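Local coordinates for protein NAD-dependent aldehyde dehydrogenase (Sinorhizobium meliloti, PDB 3U4J) that probably oxidises aldehydes to the corresponding acids with NAD or NADP as the electron acceptor, and binds a calcium ion in the crystal, at residues A[61-64]-A[65-69]; A[92-95]-A[96-100]; A[390-393]-A[394-398]; A[434-438]-A[439-443]. All blocks are in the same frame, centred on the assembly; numbering follows the deposited sequence.

Contact 1 of 4, residues A[61-64]-A[65-69]; sequences DDVR and KAVAA
K65 lies back along the previous turn of its helix. Its CB is 3.3 Å from D62 O, and its CG is 3.7 Å from D61 O. V67 meets V63 one turn on. Its CG1 is anti to the backbone N (chi1 174°), which leaves CG2 on the side of that N. There CG2 comes within 3.4 Å of V63 O, while the two valines only graze each other, V63 CG1 to V67 CG2. Backbone bonds one turn apart hold this surface. V67 N gives to V63 O at 3.0 Å and A68 N to R64 O at 2.7 Å. K65 N also bonds D61 O, whereas A66 N to D62 O is weak. R64, extended from CG to NE, brings NH1 to D61 OD1 in a salt bridge of 2.5 Å, while its side chain also touches V234.

The inner face belongs to the fold. V63 and V67 pack on helix 231-237, and A66 and A69 rest on strand 25-27. D62 is buried. Its OD1 accepts from S59 N, just before the helix begins, and its OD2 accepts from A35 N. The extended chain of K65 brings NZ to 4.8 Å from D62 OD2, without contact. The two N-H groups, the nearby lysine charge and the closeness of the helix start are likely to favour the ionised form of D62 despite its burial.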
# COMPACT_ATOMS: atom_id res chain seq x y z
N ASP A 61 7.39 -41.01 -11.75
CA ASP A 61 5.99 -41.07 -12.17
C ASP A 61 4.99 -40.79 -11.04
O ASP A 61 3.93 -40.22 -11.29
CB ASP A 61 5.67 -42.43 -12.80
CG ASP A 61 6.27 -42.57 -14.21
OD1 ASP A 61 6.16 -41.61 -15.00
OD2 ASP A 61 6.85 -43.63 -14.52
N ASP A 62 5.29 -41.23 -9.83
CA ASP A 62 4.45 -40.91 -8.66
C ASP A 62 4.35 -39.37 -8.50
O ASP A 62 3.26 -38.85 -8.29
CB ASP A 62 5.01 -41.53 -7.36
CG ASP A 62 4.97 -43.08 -7.35
OD1 ASP A 62 5.91 -43.70 -6.78
OD2 ASP A 62 4.02 -43.69 -7.89
N VAL A 63 5.48 -38.68 -8.66
CA VAL A 63 5.54 -37.23 -8.51
C VAL A 63 4.77 -36.52 -9.61
O VAL A 63 4.03 -35.57 -9.33
CB VAL A 63 6.99 -36.69 -8.35
CG1 VAL A 63 6.99 -35.15 -8.21
CG2 VAL A 63 7.63 -37.31 -7.13
N ARG A 64 4.87 -37.00 -10.85
CA ARG A 64 4.11 -36.41 -11.96
C ARG A 64 2.61 -36.54 -11.76
O ARG A 64 1.87 -35.62 -12.12
CB ARG A 64 4.53 -36.99 -13.31
CG ARG A 64 5.95 -36.57 -13.76
CD ARG A 64 6.32 -37.19 -15.15
NE ARG A 64 7.77 -37.38 -15.23
CZ ARG A 64 8.37 -38.56 -15.25
NH1 ARG A 64 7.67 -39.68 -15.25
NH2 ARG A 64 9.69 -38.61 -15.30
N LYS A 65 2.17 -37.66 -11.18
CA LYS A 65 0.76 -37.82 -10.78
C LYS A 65 0.27 -36.72 -9.81
O LYS A 65 -0.85 -36.24 -9.93
CB LYS A 65 0.52 -39.17 -10.11
CG LYS A 65 0.22 -40.32 -11.11
CD LYS A 65 -0.08 -41.65 -10.40
CE LYS A 65 0.04 -42.85 -11.38
NZ LYS A 65 0.06 -44.15 -10.63
N ALA A 66 1.09 -36.40 -8.81
CA ALA A 66 0.77 -35.31 -7.88
C ALA A 66 0.68 -33.96 -8.59
O ALA A 66 -0.26 -33.18 -8.36
CB ALA A 66 1.82 -35.26 -6.80
N VAL A 67 1.67 -33.69 -9.45
CA VAL A 67 1.67 -32.52 -10.32
C VAL A 67 0.41 -32.47 -11.17
O VAL A 67 -0.23 -31.41 -11.29
CB VAL A 67 2.95 -32.47 -11.23
CG1 VAL A 67 2.88 -31.31 -12.25
CG2 VAL A 67 4.23 -32.34 -10.37
N ALA A 68 0.02 -33.62 -11.75
CA ALA A 68 -1.19 -33.63 -12.57
C ALA A 68 -2.43 -33.33 -11.71
O ALA A 68 -3.36 -32.72 -12.20
CB ALA A 68 -1.37 -35.00 -13.33
N ALA A 69 -2.45 -33.75 -10.45
CA ALA A 69 -3.62 -33.46 -9.57
C ALA A 69 -3.69 -31.96 -9.23
O ALA A 69 -4.76 -31.38 -9.25
CB ALA A 69 -3.55 -34.28 -8.31

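Contact 2 of 4, residues A[92-95]-A[96-100]; sequences FKVA and DLILA
V94 and I98 form the side-chain pair of this helical turn. The end of I98 crosses the valine branch obliquely, with I98 CD1 4.1 Å from V94 CG1. I98 CG1 sits beside its own backbone N (chi1 -65°). This turns the chain back over the preceding turn, where CG1 is 3.3 Å from V94 O.

Other side chains also pass close to carbonyl oxygens. L97 CG lies 3.5 Å from K93 O. D96 CG, beside its own backbone N, lies 3.4 Å from F92 O.

The polar contacts are those of a regular alpha-helix. D96 N bonds F92 O at 2.8 Å, L97 N bonds K93 O at 2.9 Å, and I98 N bonds V94 O at 2.9 Å. The last bond, L99 N to A95 O, is longer at 3.3 Å.

Apolar contacts to other helices complete the setting. I98 meets I124 and W131 of helix 117-138 and L210 of helix 202-214. Putting an alanine here would probably open a gap between these helices and leave V94 CG1 without its neighbour. At the other end, the ring of F92 meets the ring of F92 of the second subunit, with planes at about 60°.

The result is an amphipathic helix whose buried side, with V94, A95 and I98, packs on helices 117-138 and 202-214. It probably belongs to the helices flanking the Rossmann-like cofactor domain, as in other aldehyde dehydrogenases.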
# COMPACT_ATOMS: atom_id res chain seq x y z
N PHE A 92 -8.58 -21.35 8.05
CA PHE A 92 -8.75 -21.21 9.53
C PHE A 92 -9.08 -22.56 10.17
O PHE A 92 -8.64 -22.87 11.30
CB PHE A 92 -9.85 -20.19 9.87
CG PHE A 92 -9.37 -18.76 9.88
CD1 PHE A 92 -8.36 -18.35 10.77
CD2 PHE A 92 -9.91 -17.84 9.00
CE1 PHE A 92 -7.91 -17.02 10.77
CE2 PHE A 92 -9.46 -16.51 8.98
CZ PHE A 92 -8.47 -16.09 9.86
N LYS A 93 -9.86 -23.37 9.45
CA LYS A 93 -10.17 -24.73 9.92
C LYS A 93 -8.92 -25.57 10.07
O LYS A 93 -8.81 -26.33 11.03
CB LYS A 93 -11.19 -25.44 9.02
CG LYS A 93 -12.61 -24.87 9.12
CD LYS A 93 -13.52 -25.56 8.14
CE LYS A 93 -14.87 -24.91 8.09
NZ LYS A 93 -15.90 -25.92 7.74
N VAL A 94 -7.98 -25.45 9.13
CA VAL A 94 -6.66 -26.10 9.28
C VAL A 94 -5.92 -25.58 10.52
O VAL A 94 -5.39 -26.37 11.30
CB VAL A 94 -5.77 -25.88 8.03
CG1 VAL A 94 -4.39 -26.55 8.21
CG2 VAL A 94 -6.47 -26.39 6.76
N ALA A 95 -5.84 -24.26 10.68
CA ALA A 95 -5.19 -23.70 11.88
C ALA A 95 -5.82 -24.25 13.17
O ALA A 95 -5.09 -24.66 14.11
CB ALA A 95 -5.25 -22.18 11.86
N ASP A 96 -7.15 -24.32 13.21
CA ASP A 96 -7.86 -24.97 14.35
C ASP A 96 -7.48 -26.42 14.55
O ASP A 96 -7.32 -26.86 15.67
CB ASP A 96 -9.39 -24.92 14.19
CG ASP A 96 -9.94 -23.53 14.42
OD1 ASP A 96 -9.23 -22.70 15.03
OD2 ASP A 96 -11.07 -23.27 13.96
N LEU A 97 -7.39 -27.19 13.46
CA LEU A 97 -6.97 -28.60 13.57
C LEU A 97 -5.55 -28.77 14.08
O LEU A 97 -5.28 -29.71 14.83
CB LEU A 97 -7.10 -29.31 12.21
CG LEU A 97 -8.53 -29.73 11.94
CD1 LEU A 97 -8.68 -29.98 10.43
CD2 LEU A 97 -8.92 -30.95 12.77
N ILE A 98 -4.64 -27.91 13.63
CA ILE A 98 -3.25 -27.92 14.12
C ILE A 98 -3.20 -27.82 15.66
O ILE A 98 -2.53 -28.62 16.33
CB ILE A 98 -2.41 -26.83 13.45
CG1 ILE A 98 -2.29 -27.13 11.94
CG2 ILE A 98 -1.00 -26.76 14.12
CD1 ILE A 98 -1.66 -25.99 11.15
N LEU A 99 -3.96 -26.88 16.22
CA LEU A 99 -4.11 -26.79 17.66
C LEU A 99 -4.75 -28.01 18.28
O LEU A 99 -4.27 -28.49 19.30
CB LEU A 99 -4.85 -25.51 18.06
CG LEU A 99 -4.09 -24.20 17.87
CD1 LEU A 99 -4.89 -22.99 18.45
CD2 LEU A 99 -2.65 -24.26 18.48
N ALA A 100 -5.83 -28.51 17.68
CA ALA A 100 -6.50 -29.69 18.22
C ALA A 100 -5.52 -30.91 18.22
O ALA A 100 -5.59 -31.77 19.10
CB ALA A 100 -7.77 -30.01 17.41

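Contact 3 of 4, residues A[390-393]-A[394-398]; sequences AGVT and PDMSI
T393 and D395 are joined by a side-chain hydrogen bond. T393 OG1 gives its proton to D395 OD1 at 2.7 Å. The hydroxyl meets the carboxylate on its syn side, 16° out of the plane. The two side chains lie side by side and point the same way. Both first torsions are near +60° (54° for T393, 57° for D395), and this brings the hydroxyl and the carboxylate together.

The backbone adds one bond. M396 N gives to T393 O at 3.1 Å, with the donor well above the carbonyl plane. This closes a type I beta turn from T393 to M396. G391 and V392 link strand 383-390 to the turn, and M396 is then the N-cap of the short helix 397-400. R400 reaches back from that helix to bond P394 O through NE.

Apolar contacts fill the inner side. V392 CG2 meets I398 CD1 at 3.7 Å. V392 CG1 touches both I398 and the SE of M396, a selenomethionine, at 4.0 Å. The extended M396 chain crosses T393, so that M396 CE lies 3.4 Å from T393 OG1. Its SE sits 3.8 Å from T393 N, a buried N-H that has no polar partner in the model. Beyond these residues, V392 packs on S409 and L411 of strand 407-413. I398 O accepts from both K274 NZ and S409 OG.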
# COMPACT_ATOMS: atom_id res chain seq x y z
N ALA A 390 37.27 -19.57 20.04
CA ALA A 390 37.71 -18.20 20.20
C ALA A 390 38.89 -17.98 19.27
O ALA A 390 39.44 -18.94 18.73
CB ALA A 390 38.11 -17.95 21.63
N GLY A 391 39.27 -16.72 19.06
CA GLY A 391 40.45 -16.43 18.22
C GLY A 391 40.25 -16.76 16.76
O GLY A 391 41.20 -17.07 16.03
N VAL A 392 39.01 -16.71 16.31
CA VAL A 392 38.72 -17.06 14.93
C VAL A 392 39.04 -15.84 14.05
O VAL A 392 38.78 -14.70 14.43
CB VAL A 392 37.29 -17.58 14.75
CG1 VAL A 392 37.07 -18.03 13.30
CG2 VAL A 392 37.02 -18.75 15.72
N THR A 393 39.68 -16.08 12.91
CA THR A 393 40.01 -15.01 11.99
C THR A 393 39.25 -15.32 10.69
O THR A 393 38.95 -16.50 10.43
CB THR A 393 41.53 -14.94 11.76
OG1 THR A 393 41.98 -16.23 11.35
CG2 THR A 393 42.26 -14.56 13.05
N PRO A 394 38.92 -14.29 9.88
CA PRO A 394 37.93 -14.50 8.80
C PRO A 394 38.38 -15.36 7.61
O PRO A 394 37.55 -15.74 6.79
CB PRO A 394 37.55 -13.08 8.35
CG PRO A 394 38.53 -12.19 8.95
CD PRO A 394 39.21 -12.86 10.10
N ASP A 395 39.67 -15.70 7.53
CA ASP A 395 40.17 -16.61 6.49
C ASP A 395 39.91 -18.09 6.80
O ASP A 395 40.08 -18.94 5.93
CB ASP A 395 41.68 -16.41 6.30
CG ASP A 395 42.45 -16.62 7.59
OD1 ASP A 395 42.05 -16.05 8.63
OD2 ASP A 395 43.44 -17.37 7.57
N MSE A 396 39.52 -18.41 8.03
CA MSE A 396 39.36 -19.81 8.42
C MSE A 396 38.07 -20.37 7.87
O MSE A 396 37.04 -19.69 7.87
CB MSE A 396 39.39 -19.99 9.94
CG MSE A 396 40.71 -19.60 10.60
SE MSE A 396 40.53 -19.80 12.53
CE MSE A 396 42.29 -19.12 13.14
N SER A 397 38.12 -21.63 7.44
CA SER A 397 36.91 -22.32 6.98
C SER A 397 35.76 -22.24 8.01
O SER A 397 34.61 -22.13 7.61
CB SER A 397 37.22 -23.77 6.59
OG SER A 397 37.48 -24.54 7.75
N ILE A 398 36.06 -22.28 9.31
CA ILE A 398 34.98 -22.18 10.31
C ILE A 398 34.35 -20.77 10.45
O ILE A 398 33.23 -20.64 10.97
CB ILE A 398 35.35 -22.72 11.71
CG1 ILE A 398 36.48 -21.89 12.35
CG2 ILE A 398 35.66 -24.23 11.66
CD1 ILE A 398 36.47 -21.97 13.88

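Contact 4 of 4, residues A[434-438]-A[439-443]; sequences VWSTN and LETAL
T441 turns its methyl to N438 with an unusual first torsion of 129°, away from any staggered position. T441 CG2 is modelled 3.4 Å from N438 CB, and the two side chains cross at about a right angle. The T441 setting is doubtful because of that torsion. Separately, the N438 amide is probably turned over in the model, so its O and N cannot be told apart with confidence.

N438 occupies the N-cap of helix 439-448. Its CG is anti to the backbone N (chi1 -172°), which carries the amide over the first turn, near the backbone N of E440 and of T441. A leucine in its place would probably leave the first turn of the helix without a polar group in front of its N-H ends. The main chain of N438 contributes separately: A442 N bonds N438 O at 3.0 Å, and A442 CB rests 3.4 Å from the same oxygen.

Just before the cap, N438 N gives to S436 OG at 3.1 Å, forming an ST turn. That hydroxyl also bonds D282 OD1, so the turn is tied to a neighbouring loop. S436 OG stands 3.6 Å from T441 OG1. V434 faces the helix, with CG1 4.0 Å from A442 CA.

This is the first bend of a beta-alpha-beta crossover. Strand 431-435 lies between strands 275-279 and 453-456, and helix 439-448 leads on to the latter. L439 packs on I456 of the third subunit and L498 of the second, placing the bend in the tetramer interface.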
# COMPACT_ATOMS: atom_id res chain seq x y z
N VAL A 434 22.24 -7.24 15.96
CA VAL A 434 23.07 -6.21 16.61
C VAL A 434 22.57 -6.03 18.04
O VAL A 434 21.36 -5.85 18.28
CB VAL A 434 23.05 -4.87 15.83
CG1 VAL A 434 23.83 -3.79 16.60
CG2 VAL A 434 23.66 -5.06 14.46
N TRP A 435 23.50 -6.14 19.00
CA TRP A 435 23.22 -5.86 20.41
C TRP A 435 23.92 -4.57 20.86
O TRP A 435 25.14 -4.49 20.85
CB TRP A 435 23.65 -7.04 21.29
CG TRP A 435 22.92 -8.36 20.98
CD1 TRP A 435 23.18 -9.21 19.95
CD2 TRP A 435 21.83 -8.94 21.71
NE1 TRP A 435 22.32 -10.30 20.00
CE2 TRP A 435 21.49 -10.16 21.08
CE3 TRP A 435 21.12 -8.56 22.86
CZ2 TRP A 435 20.46 -10.99 21.54
CZ3 TRP A 435 20.11 -9.39 23.33
CH2 TRP A 435 19.78 -10.59 22.66
N SER A 436 23.13 -3.56 21.24
CA SER A 436 23.65 -2.24 21.63
C SER A 436 22.51 -1.45 22.27
O SER A 436 21.34 -1.66 21.92
CB SER A 436 24.22 -1.48 20.43
OG SER A 436 24.58 -0.15 20.80
N THR A 437 22.83 -0.56 23.21
CA THR A 437 21.80 0.30 23.82
C THR A 437 21.83 1.68 23.16
O THR A 437 21.09 2.59 23.55
CB THR A 437 22.07 0.50 25.33
OG1 THR A 437 23.48 0.75 25.50
CG2 THR A 437 21.64 -0.72 26.13
N ASN A 438 22.69 1.84 22.15
CA ASN A 438 22.93 3.14 21.52
C ASN A 438 22.08 3.29 20.26
O ASN A 438 22.20 2.48 19.35
CB ASN A 438 24.42 3.25 21.14
CG ASN A 438 24.82 4.65 20.65
OD1 ASN A 438 25.58 5.37 21.33
ND2 ASN A 438 24.37 5.03 19.46
N LEU A 439 21.25 4.34 20.19
CA LEU A 439 20.38 4.54 19.03
C LEU A 439 21.12 4.51 17.68
O LEU A 439 20.74 3.79 16.76
CB LEU A 439 19.62 5.86 19.14
CG LEU A 439 18.67 6.23 17.98
CD1 LEU A 439 17.37 5.48 18.07
CD2 LEU A 439 18.39 7.73 18.05
N GLU A 440 22.17 5.31 17.56
CA GLU A 440 22.90 5.44 16.31
C GLU A 440 23.58 4.14 15.94
O GLU A 440 23.47 3.68 14.80
CB GLU A 440 23.97 6.55 16.40
CG GLU A 440 24.65 6.82 15.04
CD GLU A 440 25.76 7.88 15.11
OE1 GLU A 440 26.09 8.35 16.22
OE2 GLU A 440 26.30 8.23 14.04
N THR A 441 24.31 3.54 16.87
CA THR A 441 25.06 2.36 16.46
C THR A 441 24.17 1.15 16.19
O THR A 441 24.45 0.44 15.25
CB THR A 441 26.33 2.02 17.35
OG1 THR A 441 26.34 0.64 17.77
CG2 THR A 441 26.57 2.97 18.47
N ALA A 442 23.09 0.96 16.95
CA ALA A 442 22.14 -0.12 16.64
C ALA A 442 21.51 0.02 15.26
O ALA A 442 21.59 -0.91 14.44
CB ALA A 442 21.05 -0.24 17.72
N LEU A 443 20.90 1.18 14.99
CA LEU A 443 20.22 1.39 13.71
C LEU A 443 21.16 1.56 12.51
O LEU A 443 20.86 1.03 11.42
CB LEU A 443 19.18 2.54 13.79
CG LEU A 443 17.96 2.15 14.64
CD1 LEU A 443 17.09 3.36 14.92
CD2 LEU A 443 17.12 1.05 13.95

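In the fold
The four contacts follow one another along the chain. Contacts 1 and 2 lie on the successive helices 60-75 and 84-100, their centres 27 Å apart. Both helices pack against elements of the probable cofactor-binding half. Contacts 3 and 4 each follow a strand of one mixed sheet, which probably belongs to the catalytic half: 383-390 for contact 3, 431-435 for contact 4. Their centres are 25 Å apart. Contacts 1 and 4 are the most distant, with centres 51 Å apart on opposite sides of the chain's centre. No two contacts touch. Contacts 2 and 4 reach other subunits, whereas contacts 1 and 3 stay within their own chain.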